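PDB 5NFI: minor fimbrium anchoring subunit Mfa2 from Porphyromonas gingivalis, which attaches the minor Mfa1 fimbriae of the bacterium to its outer membrane through interaction with Mfa1, and regulates the length of these fimbriae. Local coordinates for residues Val146-Ser152 against Phe250-Ala256; Pro154-Asn158 against Val190-Cys196; Ser166-Tyr170 against Thr202-Glu206; Glu157-Leu163 against Leu213-Pro219. One frame throughout, in Å; residues are numbered along the deposited sequence.

Overall arrangement
Three of the four contacts cluster at one end of the chain, with centres 11 to 12 Å apart. Contact 1 joins strands 133-151 and 249-258, contact 4 joins strands 159-165 and 211-217, and the two pairs face each other, Leu-254 CD1 lying 3.6 Å from Val-215 CG2. Contact 2 packs together two loops next to these strands; it shares Glu-157 and Asn-158 with contact 4 and touches contact 1 through Thr-195 and Cys-196. Contact 3 lies close to the middle of the chain, its centre about 21 Å from those of contacts 1 and 4; it comes no nearer to contact 2 than about 17 Å between nearest atoms.

Contact 1 of 4, residues Val146-Ser152 against Phe250-Ala256; sequences VTVSVDS and FDIRLVA
Val-146 to Asp-151 runs parallel to Phe-250 to Ala-256, the strand axes 4.7 Å apart at closest and their directions 15° apart. The ladder is carried by Thr-147, Ser-149 and Asp-151, each of which donates its N-H to one carbonyl of the partner strand (Phe-250, Ile-252, Leu-254) and accepts from the amide two residues further on (Ile-252, Leu-254, Ala-256). Ser-149 O to Leu-254 N, at 2.7 Å, is typical of the set. The intervening valines turn their backbone polar groups to the other neighbour, strand 196-202.

On the face with Val-146, Val-148 and Val-150 the side chains are apolar. Ile-252 carries CG1 beside its backbone N (chi1 -52°), which sends CD1 back along the strand to Val-146 CG1 at 3.6 Å, while Val-148 CG2 lies alongside Ile-252 CB at 3.8 Å. Leu-254 CD1 meets Val-150 CG2 at 3.8 Å.

The other face is mostly polar. Arg-253, extended from CG to NE, reaches Asp-151 in a salt bridge, Arg-253 NH2 to Asp-151 OD2 2.9 Å; the carboxylate uses its anti lone pair, the two planes stand 79° apart, and OD2 alone faces the guanidinium, taking the NH2 bond and a weak one from NE. Val-255 CG2 sits over the centre of the guanidinium, and Asp-151 OD1 is taken by Thr-195 OG1. Strand 211-217 packs on the valine-leucine face through Leu-213 and Val-215, an arrangement consistent with the beta-sandwich of transthyretin-like domains.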
loop_
_atom_site.group_PDB
_atom_site.type_symbol
_atom_site.label_atom_id
_atom_site.label_comp_id
_atom_site.label_asym_id
_atom_site.label_seq_id
_atom_site.Cartn_x
_atom_site.Cartn_y
_atom_site.Cartn_z
ATOM N N VAL A 146 6.820 0.703 -8.576
ATOM C CA VAL A 146 6.359 0.613 -9.947
ATOM C C VAL A 146 7.321 1.316 -10.891
ATOM O O VAL A 146 7.470 2.537 -10.838
ATOM C CB VAL A 146 4.948 1.225 -10.117
ATOM C CG1 VAL A 146 4.397 0.885 -11.485
ATOM C CG2 VAL A 146 4.000 0.729 -9.035
ATOM N N THR A 147 7.970 0.534 -11.747
ATOM C CA THR A 147 8.850 1.065 -12.770
ATOM C C THR A 147 8.124 1.111 -14.119
ATOM O O THR A 147 7.463 0.141 -14.527
ATOM C CB THR A 147 10.120 0.221 -12.906
ATOM O OG1 THR A 147 10.629 -0.085 -11.602
ATOM C CG2 THR A 147 11.179 0.964 -13.701
ATOM N N VAL A 148 8.253 2.227 -14.817
ATOM C CA VAL A 148 7.583 2.385 -16.085
ATOM C C VAL A 148 8.551 2.921 -17.130
ATOM O O VAL A 148 9.256 3.892 -16.890
ATOM C CB VAL A 148 6.381 3.330 -15.971
ATOM C CG1 VAL A 148 5.743 3.550 -17.340
ATOM C CG2 VAL A 148 5.370 2.776 -14.991
ATOM N N SER A 149 8.587 2.269 -18.289
ATOM C CA SER A 149 9.381 2.753 -19.402
ATOM C C SER A 149 8.464 3.059 -20.569
ATOM O O SER A 149 7.564 2.271 -20.882
ATOM C CB SER A 149 10.432 1.723 -19.816
ATOM O OG SER A 149 11.016 1.101 -18.687
ATOM N N VAL A 150 8.673 4.216 -21.192
ATOM C CA VAL A 150 8.075 4.490 -22.492
ATOM C C VAL A 150 9.164 4.396 -23.543
ATOM O O VAL A 150 10.210 5.045 -23.452
ATOM C CB VAL A 150 7.384 5.848 -22.545
ATOM C CG1 VAL A 150 6.808 6.086 -23.928
ATOM C CG2 VAL A 150 6.271 5.873 -21.537
ATOM N N ASP A 151 8.886 3.553 -24.527
ATOM C CA ASP A 151 9.855 3.082 -25.496
ATOM C C ASP A 151 9.588 3.589 -26.909
ATOM O O ASP A 151 8.441 3.845 -27.291
ATOM C CB ASP A 151 9.851 1.556 -25.510
ATOM C CG ASP A 151 11.211 0.985 -25.741
ATOM O OD1 ASP A 151 12.191 1.612 -25.294
ATOM O OD2 ASP A 151 11.307 -0.083 -26.371
ATOM N N SER A 152 10.664 3.672 -27.686
ATOM C CA SER A 152 10.615 4.088 -29.080
ATOM C C SER A 152 9.862 5.407 -29.196
ATOM O O SER A 152 8.697 5.449 -29.587
ATOM C CB SER A 152 9.984 2.998 -29.949
ATOM O OG SER A 152 8.742 2.559 -29.427
ATOM N N PHE A 250 6.337 -3.714 -9.951
ATOM C CA PHE A 250 5.685 -3.717 -11.246
ATOM C C PHE A 250 6.574 -3.094 -12.319
ATOM O O PHE A 250 6.815 -1.887 -12.306
ATOM C CB PHE A 250 4.339 -2.991 -11.156
ATOM C CG PHE A 250 3.343 -3.671 -10.260
ATOM C CD1 PHE A 250 3.311 -3.394 -8.894
ATOM C CD2 PHE A 250 2.438 -4.589 -10.774
ATOM C CE1 PHE A 250 2.403 -4.023 -8.056
ATOM C CE2 PHE A 250 1.515 -5.233 -9.940
ATOM C CZ PHE A 250 1.503 -4.945 -8.572
ATOM N N ASP A 251 7.087 -3.927 -13.223
ATOM C CA ASP A 251 7.848 -3.419 -14.355
ATOM C C ASP A 251 6.876 -3.258 -15.511
ATOM O O ASP A 251 6.273 -4.225 -15.965
ATOM C CB ASP A 251 9.009 -4.335 -14.742
ATOM C CG ASP A 251 10.152 -3.569 -15.403
ATOM O OD1 ASP A 251 9.977 -2.357 -15.653
ATOM O OD2 ASP A 251 11.225 -4.152 -15.686
ATOM N N ILE A 252 6.702 -2.017 -15.948
ATOM C CA ILE A 252 5.719 -1.687 -16.972
ATOM C C ILE A 252 6.397 -1.108 -18.192
ATOM O O ILE A 252 7.222 -0.186 -18.082
ATOM C CB ILE A 252 4.680 -0.677 -16.458
ATOM C CG1 ILE A 252 4.076 -1.181 -15.145
ATOM C CG2 ILE A 252 3.617 -0.406 -17.530
ATOM C CD1 ILE A 252 3.009 -0.293 -14.587
ATOM N N ARG A 253 6.063 -1.658 -19.354
ATOM C CA ARG A 253 6.563 -1.090 -20.595
ATOM C C ARG A 253 5.435 -0.529 -21.452
ATOM O O ARG A 253 4.419 -1.180 -21.682
ATOM C CB ARG A 253 7.356 -2.116 -21.389
ATOM C CG ARG A 253 7.908 -1.532 -22.672
ATOM C CD ARG A 253 8.837 -2.491 -23.357
ATOM N NE ARG A 253 9.175 -2.001 -24.679
ATOM C CZ ARG A 253 9.073 -2.726 -25.790
ATOM N NH1 ARG A 253 8.657 -3.989 -25.729
ATOM N NH2 ARG A 253 9.406 -2.194 -26.959
ATOM N N LEU A 254 5.626 0.700 -21.901
ATOM C CA LEU A 254 4.702 1.337 -22.820
ATOM C C LEU A 254 5.391 1.504 -24.168
ATOM O O LEU A 254 6.408 2.189 -24.275
ATOM C CB LEU A 254 4.248 2.676 -22.263
ATOM C CG LEU A 254 3.583 2.561 -20.893
ATOM C CD1 LEU A 254 3.184 3.937 -20.332
ATOM C CD2 LEU A 254 2.393 1.607 -20.978
ATOM N N VAL A 255 4.870 0.833 -25.185
ATOM C CA VAL A 255 5.447 0.966 -26.509
ATOM C C VAL A 255 4.753 2.093 -27.259
ATOM O O VAL A 255 3.556 2.034 -27.510
ATOM C CB VAL A 255 5.338 -0.326 -27.296
ATOM C CG1 VAL A 255 6.075 -0.189 -28.622
ATOM C CG2 VAL A 255 5.909 -1.472 -26.466
ATOM N N ALA A 256 5.508 3.143 -27.568
ATOM C CA ALA A 256 4.973 4.276 -28.303
ATOM C C ALA A 256 5.206 4.088 -29.795
ATOM O O ALA A 256 6.153 3.420 -30.222
ATOM C CB ALA A 256 5.607 5.575 -27.826
#

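Contact 2 of 4, residues Pro154-Asn158 against Val190-Cys196; sequences PHPEN and VVGDSTC
Pro-156 and Val-190 lead the apolar part of this loop-to-loop contact, Pro-156 CG lying 3.9 Å from Val-190 CG1. The valine straddles the start of the short 3-10 turn with both methyls: CG1, anti to its own N (chi1 156°), meets the proline ring, whereas Val-190 CG2 lies 3.7 Å from Glu-157 N and also reaches the CB of that residue. On another part of the ring, Pro-156 CB comes within 3.9 Å of Cys-196 CB.

Contacts between carbon and backbone carbonyls make up a second group. Asp-193 O lies 3.3 Å from Pro-156 CD, the ring carbon next to nitrogen, and Thr-195 O lies 3.8 Å from Pro-156 CB, so that the turn 192-195 lies along one side of the proline ring. In the reverse sense, Pro-156 O lies 3.7 Å from Cys-196 CB.

Between the two loops there is packing alone, and each has backbone hydrogen bonds of its own. Asn-158 N bonds to His-155 O at 2.8 Å, closing the turn that presents Pro-156, and Thr-195 O accepts from both Val-191 N and Gly-192 N, which approach from the same face of its carbonyl plane.

The fit therefore depends on the shape of a buried, non-donating ring held in a curled loop, and the polar bonding shapes each loop separately and does not link them.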
loop_
_atom_site.group_PDB
_atom_site.type_symbol
_atom_site.label_atom_id
_atom_site.label_comp_id
_atom_site.label_asym_id
_atom_site.label_seq_id
_atom_site.Cartn_x
_atom_site.Cartn_y
_atom_site.Cartn_z
ATOM N N PRO A 154 10.716 9.695 -29.954
ATOM C CA PRO A 154 11.717 10.729 -30.205
ATOM C C PRO A 154 11.690 11.755 -29.089
ATOM O O PRO A 154 10.608 12.084 -28.597
ATOM C CB PRO A 154 11.268 11.341 -31.539
ATOM C CG PRO A 154 9.797 11.160 -31.538
ATOM C CD PRO A 154 9.533 9.852 -30.815
ATOM N N HIS A 155 12.857 12.239 -28.687
ATOM C CA HIS A 155 12.935 13.205 -27.596
ATOM C C HIS A 155 12.279 12.726 -26.291
ATOM O O HIS A 155 11.385 13.399 -25.766
ATOM C CB HIS A 155 12.293 14.516 -28.027
ATOM C CG HIS A 155 12.784 15.010 -29.341
ATOM N ND1 HIS A 155 14.121 15.206 -29.601
ATOM C CD2 HIS A 155 12.122 15.339 -30.474
ATOM C CE1 HIS A 155 14.265 15.642 -30.841
ATOM N NE2 HIS A 155 13.066 15.740 -31.388
ATOM N N PRO A 156 12.729 11.578 -25.758
ATOM C CA PRO A 156 12.068 11.028 -24.565
ATOM C C PRO A 156 12.109 11.961 -23.359
ATOM O O PRO A 156 11.339 11.767 -22.427
ATOM C CB PRO A 156 12.862 9.743 -24.277
ATOM C CG PRO A 156 14.201 9.966 -24.952
ATOM C CD PRO A 156 13.910 10.797 -26.160
ATOM N N GLU A 157 12.993 12.948 -23.374
ATOM C CA GLU A 157 13.038 13.918 -22.299
ATOM C C GLU A 157 11.836 14.874 -22.323
ATOM O O GLU A 157 11.589 15.577 -21.344
ATOM C CB GLU A 157 14.342 14.725 -22.358
ATOM C CG GLU A 157 14.433 15.705 -23.525
ATOM C CD GLU A 157 14.843 15.043 -24.821
ATOM O OE1 GLU A 157 14.892 13.794 -24.859
ATOM O OE2 GLU A 157 15.124 15.769 -25.800
ATOM N N ASN A 158 11.104 14.906 -23.437
ATOM C CA ASN A 158 9.953 15.802 -23.583
ATOM C C ASN A 158 8.676 15.170 -23.020
ATOM O O ASN A 158 7.618 15.793 -23.016
ATOM C CB ASN A 158 9.727 16.187 -25.056
ATOM C CG ASN A 158 10.776 17.180 -25.598
ATOM O OD1 ASN A 158 11.522 17.801 -24.851
ATOM N ND2 ASN A 158 10.803 17.341 -26.912
ATOM N N VAL A 190 16.195 9.378 -18.669
ATOM C CA VAL A 190 16.211 9.042 -20.078
ATOM C C VAL A 190 17.255 7.945 -20.166
ATOM O O VAL A 190 18.427 8.154 -19.863
ATOM C CB VAL A 190 16.546 10.222 -20.997
ATOM C CG1 VAL A 190 17.111 9.721 -22.298
ATOM C CG2 VAL A 190 15.304 11.054 -21.249
ATOM N N VAL A 191 16.808 6.753 -20.523
ATOM C CA VAL A 191 17.681 5.603 -20.553
ATOM C C VAL A 191 18.184 5.333 -21.968
ATOM O O VAL A 191 19.383 5.221 -22.189
ATOM C CB VAL A 191 16.966 4.366 -19.965
ATOM C CG1 VAL A 191 15.485 4.374 -20.311
ATOM C CG2 VAL A 191 17.638 3.093 -20.453
ATOM N N GLY A 192 17.280 5.259 -22.935
ATOM C CA GLY A 192 17.690 5.040 -24.310
ATOM C C GLY A 192 17.596 6.302 -25.145
ATOM O O GLY A 192 17.143 7.337 -24.658
ATOM N N ASP A 193 18.026 6.220 -26.402
ATOM C CA ASP A 193 17.825 7.317 -27.336
ATOM C C ASP A 193 16.347 7.618 -27.489
ATOM O O ASP A 193 15.958 8.750 -27.761
ATOM C CB ASP A 193 18.425 6.989 -28.700
ATOM C CG ASP A 193 19.909 7.266 -28.767
ATOM O OD1 ASP A 193 20.290 8.454 -28.674
ATOM O OD2 ASP A 193 20.690 6.301 -28.922
ATOM N N SER A 194 15.531 6.586 -27.304
ATOM C CA SER A 194 14.104 6.669 -27.540
ATOM C C SER A 194 13.329 6.160 -26.343
ATOM O O SER A 194 12.143 5.866 -26.449
ATOM C CB SER A 194 13.730 5.858 -28.774
ATOM O OG SER A 194 13.770 4.469 -28.478
ATOM N N THR A 195 14.013 6.048 -25.207
ATOM C CA THR A 195 13.425 5.437 -24.018
ATOM C C THR A 195 13.533 6.295 -22.757
ATOM O O THR A 195 14.582 6.862 -22.460
ATOM C CB THR A 195 14.071 4.082 -23.715
ATOM O OG1 THR A 195 14.322 3.379 -24.938
ATOM C CG2 THR A 195 13.154 3.249 -22.836
ATOM N N CYS A 196 12.433 6.370 -22.013
ATOM C CA CYS A 196 12.402 7.103 -20.749
ATOM C C CYS A 196 11.869 6.191 -19.649
ATOM O O CYS A 196 10.868 5.505 -19.841
ATOM C CB CYS A 196 11.535 8.370 -20.862
ATOM S SG CYS A 196 11.575 9.422 -19.384
#

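Contact 3 of 4, residues Ser166-Tyr170 against Thr202-Glu206; sequences SNGSY and TLKLE
This is a buried polar contact near the centre of the chain, where the turn leading into strand 169-171 meets the loop that follows strand 196-202; Asn-167 and Tyr-170 reach across to Thr-202, Leu-203 and Lys-204. The amide of Asn-167 does most of the bridging. With CG between its backbone N and carbonyl carbon (chi1 66°), the side chain points into the loop, and ND2 spends its two hydrogens there. One goes almost straight, at 175° and in the amide plane, to Thr-202 OG1 at 3.0 Å; the other goes to Lys-204 O at 2.8 Å, approaching from above that carbonyl plane. Tyr-184 OH bonds to OD1, so both ends of the amide are held and its rotation is fixed.

Tyr-170 OH works as a relay. It accepts a bond from Lys-204 N at 2.9 Å and donates to Asn-167 O at 2.7 Å, tying the loop backbone to the turn. Lys-204 CB lies at the edge of the ring, in its plane, and Leu-203 CD1 packs 3.8 Å from Tyr-170 CE1. Beyond them, the ring of Tyr-142 meets that of Tyr-170, and Leu-97 and Ile-107 touch Leu-203.

Strand 169-171 pairs with strand 93-100, whereas the loop belongs to the strands around 133-151. Through a buried network of side-chain bonds, to backbone and to other side chains, the contact thus joins two sheet systems, consistent with the sheet-built architecture of the fimbrillin superfamily.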
loop_
_atom_site.group_PDB
_atom_site.type_symbol
_atom_site.label_atom_id
_atom_site.label_comp_id
_atom_site.label_asym_id
_atom_site.label_seq_id
_atom_site.Cartn_x
_atom_site.Cartn_y
_atom_site.Cartn_z
ATOM N N SER A 166 -6.050 7.410 -5.735
ATOM C CA SER A 166 -6.713 7.769 -4.482
ATOM C C SER A 166 -6.411 6.742 -3.412
ATOM O O SER A 166 -7.325 6.115 -2.876
ATOM C CB SER A 166 -8.223 7.884 -4.683
ATOM O OG SER A 166 -8.515 8.950 -5.571
ATOM N N ASN A 167 -5.131 6.565 -3.107
ATOM C CA ASN A 167 -4.713 5.555 -2.137
ATOM C C ASN A 167 -3.780 6.078 -1.025
ATOM O O ASN A 167 -2.892 5.351 -0.567
ATOM C CB ASN A 167 -4.037 4.393 -2.880
ATOM C CG ASN A 167 -2.741 4.808 -3.544
ATOM O OD1 ASN A 167 -2.507 5.985 -3.764
ATOM N ND2 ASN A 167 -1.884 3.844 -3.849
ATOM N N GLY A 168 -3.973 7.315 -0.578
ATOM C CA GLY A 168 -3.080 7.898 0.416
ATOM C C GLY A 168 -3.688 7.985 1.806
ATOM O O GLY A 168 -3.098 8.540 2.729
ATOM N N SER A 169 -4.881 7.431 1.954
ATOM C CA SER A 169 -5.611 7.542 3.197
ATOM C C SER A 169 -6.159 6.200 3.635
ATOM O O SER A 169 -6.794 5.494 2.851
ATOM C CB SER A 169 -6.740 8.543 3.044
ATOM O OG SER A 169 -6.203 9.793 2.687
ATOM N N TYR A 170 -5.903 5.832 4.886
ATOM C CA TYR A 170 -6.324 4.518 5.348
ATOM C C TYR A 170 -7.079 4.583 6.668
ATOM O O TYR A 170 -6.738 5.370 7.565
ATOM C CB TYR A 170 -5.111 3.594 5.442
ATOM C CG TYR A 170 -4.520 3.330 4.084
ATOM C CD1 TYR A 170 -3.723 4.287 3.460
ATOM C CD2 TYR A 170 -4.787 2.148 3.394
ATOM C CE1 TYR A 170 -3.200 4.088 2.189
ATOM C CE2 TYR A 170 -4.255 1.938 2.114
ATOM C CZ TYR A 170 -3.463 2.923 1.521
ATOM O OH TYR A 170 -2.925 2.748 0.269
ATOM N N THR A 202 4.335 3.889 -4.587
ATOM C CA THR A 202 2.996 4.298 -4.240
ATOM C C THR A 202 2.490 3.395 -3.125
ATOM O O THR A 202 3.178 2.469 -2.713
ATOM C CB THR A 202 2.060 4.247 -5.461
ATOM O OG1 THR A 202 0.748 4.677 -5.082
ATOM C CG2 THR A 202 1.980 2.844 -6.013
ATOM N N LEU A 203 1.294 3.653 -2.626
ATOM C CA LEU A 203 0.780 2.792 -1.589
ATOM C C LEU A 203 -0.081 1.730 -2.257
ATOM O O LEU A 203 0.323 1.177 -3.281
ATOM C CB LEU A 203 0.027 3.592 -0.526
ATOM C CG LEU A 203 0.955 4.583 0.193
ATOM C CD1 LEU A 203 0.195 5.450 1.161
ATOM C CD2 LEU A 203 2.077 3.841 0.915
ATOM N N LYS A 204 -1.238 1.421 -1.674
ATOM C CA LYS A 204 -1.993 0.224 -2.051
ATOM C C LYS A 204 -2.588 0.315 -3.458
ATOM O O LYS A 204 -3.145 1.341 -3.857
ATOM C CB LYS A 204 -3.103 -0.045 -1.026
ATOM C CG LYS A 204 -3.878 -1.337 -1.237
ATOM C CD LYS A 204 -3.655 -2.298 -0.091
ATOM C CE LYS A 204 -4.945 -2.972 0.350
ATOM N NZ LYS A 204 -5.537 -3.843 -0.721
ATOM N N LEU A 205 -2.452 -0.775 -4.203
ATOM C CA LEU A 205 -3.023 -0.862 -5.531
ATOM C C LEU A 205 -4.216 -1.786 -5.534
ATOM O O LEU A 205 -4.073 -2.998 -5.565
ATOM C CB LEU A 205 -1.988 -1.359 -6.532
ATOM C CG LEU A 205 -0.738 -0.498 -6.577
ATOM C CD1 LEU A 205 0.291 -1.147 -7.460
ATOM C CD2 LEU A 205 -1.090 0.885 -7.061
ATOM N N GLU A 206 -5.406 -1.220 -5.519
ATOM C CA GLU A 206 -6.568 -2.063 -5.613
ATOM C C GLU A 206 -7.659 -1.344 -6.367
ATOM O O GLU A 206 -7.642 -0.136 -6.509
ATOM C CB GLU A 206 -7.057 -2.475 -4.227
ATOM C CG GLU A 206 -7.802 -1.384 -3.484
ATOM C CD GLU A 206 -8.102 -1.762 -2.050
ATOM O OE1 GLU A 206 -9.129 -1.293 -1.511
ATOM O OE2 GLU A 206 -7.311 -2.521 -1.457
#

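Contact 4 of 4, residues Glu157-Leu163 against Leu213-Pro219; sequences ENYEIKL and LSVTHKP
Tyr-159 and His-217 form a T-shaped pair at one end of this antiparallel ladder: the histidine edge turns to the tyrosine face, with ring centroids 5.0 Å apart and planes at 60°. His-217 CD2 makes the closest approach, 3.5 Å from Tyr-159 CZ. Nearby, the aliphatic chain of Lys-218 crosses Glu-160 at about a right angle, Lys-218 CG to Glu-160 CB 3.5 Å, although the charged atoms of the two do not meet. Further along, Ile-161 and Leu-213 lie side by side, Ile-161 CG2 4.0 Å from Leu-213 CD1.

The backbone register places Tyr-159 opposite His-217, as a non-hydrogen-bonded pair, and leaves the other two contacts diagonal. Glu-160 with Thr-216 and Lys-162 with Ser-214 are hydrogen-bonded pairs, joined in both directions; the strands run at 157° to each other. Past the strand end, Lys-218 N adds a bond to Asn-158 O at 2.7 Å.

The histidine is itself steadied by residues that follow it, Pro-219 and Thr-220. CG anti to the backbone N (chi1 -176°) swings the ring toward the tyrosine, Pro-219 CD lies over the centre of one imidazole face, and ND1 is bonded to Thr-220 OG1. Ile-161, Leu-213 and Val-215 continue inward onto Val-148 and Val-150 of strand 133-151.

Chemically the two-stranded ladder is two-faced: aliphatic side chains fill the interior, Glu-160, Lys-162, Ser-214 and Thr-216 make a polar opposite face, and an aromatic contact finishes the more exposed end.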
loop_
_atom_site.group_PDB
_atom_site.type_symbol
_atom_site.label_atom_id
_atom_site.label_comp_id
_atom_site.label_asym_id
_atom_site.label_seq_id
_atom_site.Cartn_x
_atom_site.Cartn_y
_atom_site.Cartn_z
ATOM N N GLU A 157 12.993 12.948 -23.374
ATOM C CA GLU A 157 13.038 13.918 -22.299
ATOM C C GLU A 157 11.836 14.874 -22.323
ATOM O O GLU A 157 11.589 15.577 -21.344
ATOM C CB GLU A 157 14.342 14.725 -22.358
ATOM C CG GLU A 157 14.433 15.705 -23.525
ATOM C CD GLU A 157 14.843 15.043 -24.821
ATOM O OE1 GLU A 157 14.892 13.794 -24.859
ATOM O OE2 GLU A 157 15.124 15.769 -25.800
ATOM N N ASN A 158 11.104 14.906 -23.437
ATOM C CA ASN A 158 9.953 15.802 -23.583
ATOM C C ASN A 158 8.676 15.170 -23.020
ATOM O O ASN A 158 7.618 15.793 -23.016
ATOM C CB ASN A 158 9.727 16.187 -25.056
ATOM C CG ASN A 158 10.776 17.180 -25.598
ATOM O OD1 ASN A 158 11.522 17.801 -24.851
ATOM N ND2 ASN A 158 10.803 17.341 -26.912
ATOM N N TYR A 159 8.773 13.937 -22.546
ATOM C CA TYR A 159 7.599 13.244 -22.034
ATOM C C TYR A 159 7.689 12.930 -20.533
ATOM O O TYR A 159 8.776 12.716 -19.967
ATOM C CB TYR A 159 7.366 11.963 -22.838
ATOM C CG TYR A 159 7.082 12.236 -24.309
ATOM C CD1 TYR A 159 8.116 12.464 -25.213
ATOM C CD2 TYR A 159 5.783 12.274 -24.784
ATOM C CE1 TYR A 159 7.864 12.714 -26.538
ATOM C CE2 TYR A 159 5.516 12.535 -26.118
ATOM C CZ TYR A 159 6.562 12.753 -26.991
ATOM O OH TYR A 159 6.295 12.998 -28.319
ATOM N N GLU A 160 6.530 12.915 -19.893
ATOM C CA GLU A 160 6.461 12.761 -18.456
ATOM C C GLU A 160 5.494 11.665 -18.077
ATOM O O GLU A 160 4.347 11.658 -18.532
ATOM C CB GLU A 160 6.043 14.072 -17.793
ATOM C CG GLU A 160 5.382 13.893 -16.448
ATOM C CD GLU A 160 5.610 15.068 -15.531
ATOM O OE1 GLU A 160 5.798 16.201 -16.043
ATOM O OE2 GLU A 160 5.610 14.853 -14.294
ATOM N N ILE A 161 5.971 10.740 -17.251
ATOM C CA ILE A 161 5.144 9.671 -16.743
ATOM C C ILE A 161 4.613 10.052 -15.369
ATOM O O ILE A 161 5.350 10.551 -14.501
ATOM C CB ILE A 161 5.914 8.351 -16.692
ATOM C CG1 ILE A 161 6.472 8.051 -18.097
ATOM C CG2 ILE A 161 4.999 7.222 -16.232
ATOM C CD1 ILE A 161 7.415 6.871 -18.186
ATOM N N LYS A 162 3.309 9.857 -15.210
ATOM C CA LYS A 162 2.612 10.211 -13.998
ATOM C C LYS A 162 1.776 9.059 -13.508
ATOM O O LYS A 162 1.213 8.300 -14.300
ATOM C CB LYS A 162 1.723 11.425 -14.211
ATOM C CG LYS A 162 2.472 12.686 -14.514
ATOM C CD LYS A 162 1.528 13.855 -14.511
ATOM C CE LYS A 162 2.083 15.007 -15.331
ATOM N NZ LYS A 162 1.262 16.256 -15.168
ATOM N N LEU A 163 1.690 8.953 -12.187
ATOM C CA LEU A 163 0.910 7.924 -11.528
ATOM C C LEU A 163 0.022 8.552 -10.462
ATOM O O LEU A 163 0.511 9.014 -9.408
ATOM C CB LEU A 163 1.833 6.879 -10.910
ATOM C CG LEU A 163 1.195 5.690 -10.193
ATOM C CD1 LEU A 163 0.487 4.760 -11.171
ATOM C CD2 LEU A 163 2.269 4.950 -9.433
ATOM N N LEU A 213 -2.372 5.559 -14.629
ATOM C CA LEU A 213 -1.042 5.696 -15.208
ATOM C C LEU A 213 -1.196 6.558 -16.450
ATOM O O LEU A 213 -2.150 6.369 -17.209
ATOM C CB LEU A 213 -0.444 4.336 -15.553
ATOM C CG LEU A 213 0.960 4.379 -16.152
ATOM C CD1 LEU A 213 1.943 4.880 -15.112
ATOM C CD2 LEU A 213 1.371 3.007 -16.689
ATOM N N SER A 214 -0.298 7.520 -16.652
ATOM C CA SER A 214 -0.461 8.424 -17.785
ATOM C C SER A 214 0.856 8.943 -18.336
ATOM O O SER A 214 1.850 9.031 -17.607
ATOM C CB SER A 214 -1.306 9.605 -17.394
ATOM O OG SER A 214 -0.451 10.630 -16.945
ATOM N N VAL A 215 0.851 9.280 -19.629
ATOM C CA VAL A 215 2.025 9.830 -20.308
ATOM C C VAL A 215 1.639 11.121 -20.986
ATOM O O VAL A 215 0.650 11.168 -21.749
ATOM C CB VAL A 215 2.619 8.873 -21.369
ATOM C CG1 VAL A 215 3.899 9.465 -21.954
ATOM C CG2 VAL A 215 2.924 7.528 -20.763
ATOM N N THR A 216 2.436 12.154 -20.721
ATOM C CA THR A 216 2.162 13.510 -21.175
ATOM C C THR A 216 3.341 14.139 -21.938
ATOM O O THR A 216 4.494 13.986 -21.563
ATOM C CB THR A 216 1.816 14.418 -19.974
ATOM O OG1 THR A 216 0.611 13.953 -19.353
ATOM C CG2 THR A 216 1.639 15.859 -20.415
ATOM N N HIS A 217 3.049 14.858 -23.006
ATOM C CA HIS A 217 4.078 15.629 -23.688
ATOM C C HIS A 217 4.251 16.946 -22.940
ATOM O O HIS A 217 3.391 17.825 -23.033
ATOM C CB HIS A 217 3.692 15.858 -25.155
ATOM C CG HIS A 217 4.742 16.561 -25.952
ATOM N ND1 HIS A 217 4.586 17.846 -26.419
ATOM C CD2 HIS A 217 5.970 16.161 -26.359
ATOM C CE1 HIS A 217 5.672 18.208 -27.077
ATOM N NE2 HIS A 217 6.528 17.204 -27.055
ATOM N N LYS A 218 5.349 17.075 -22.193
ATOM C CA LYS A 218 5.578 18.216 -21.300
ATOM C C LYS A 218 5.530 19.600 -21.972
ATOM O O LYS A 218 4.891 20.518 -21.438
ATOM C CB LYS A 218 6.929 18.061 -20.582
ATOM C CG LYS A 218 7.002 16.905 -19.609
ATOM C CD LYS A 218 8.244 16.987 -18.739
ATOM C CE LYS A 218 9.493 16.700 -19.534
ATOM N NZ LYS A 218 10.709 17.398 -18.986
ATOM N N PRO A 219 6.236 19.782 -23.114
ATOM C CA PRO A 219 6.245 21.136 -23.677
ATOM C C PRO A 219 4.844 21.669 -24.007
ATOM O O PRO A 219 4.599 22.870 -23.877
ATOM C CB PRO A 219 7.074 20.968 -24.947
ATOM C CG PRO A 219 7.966 19.859 -24.660
ATOM C CD PRO A 219 7.142 18.895 -23.871
#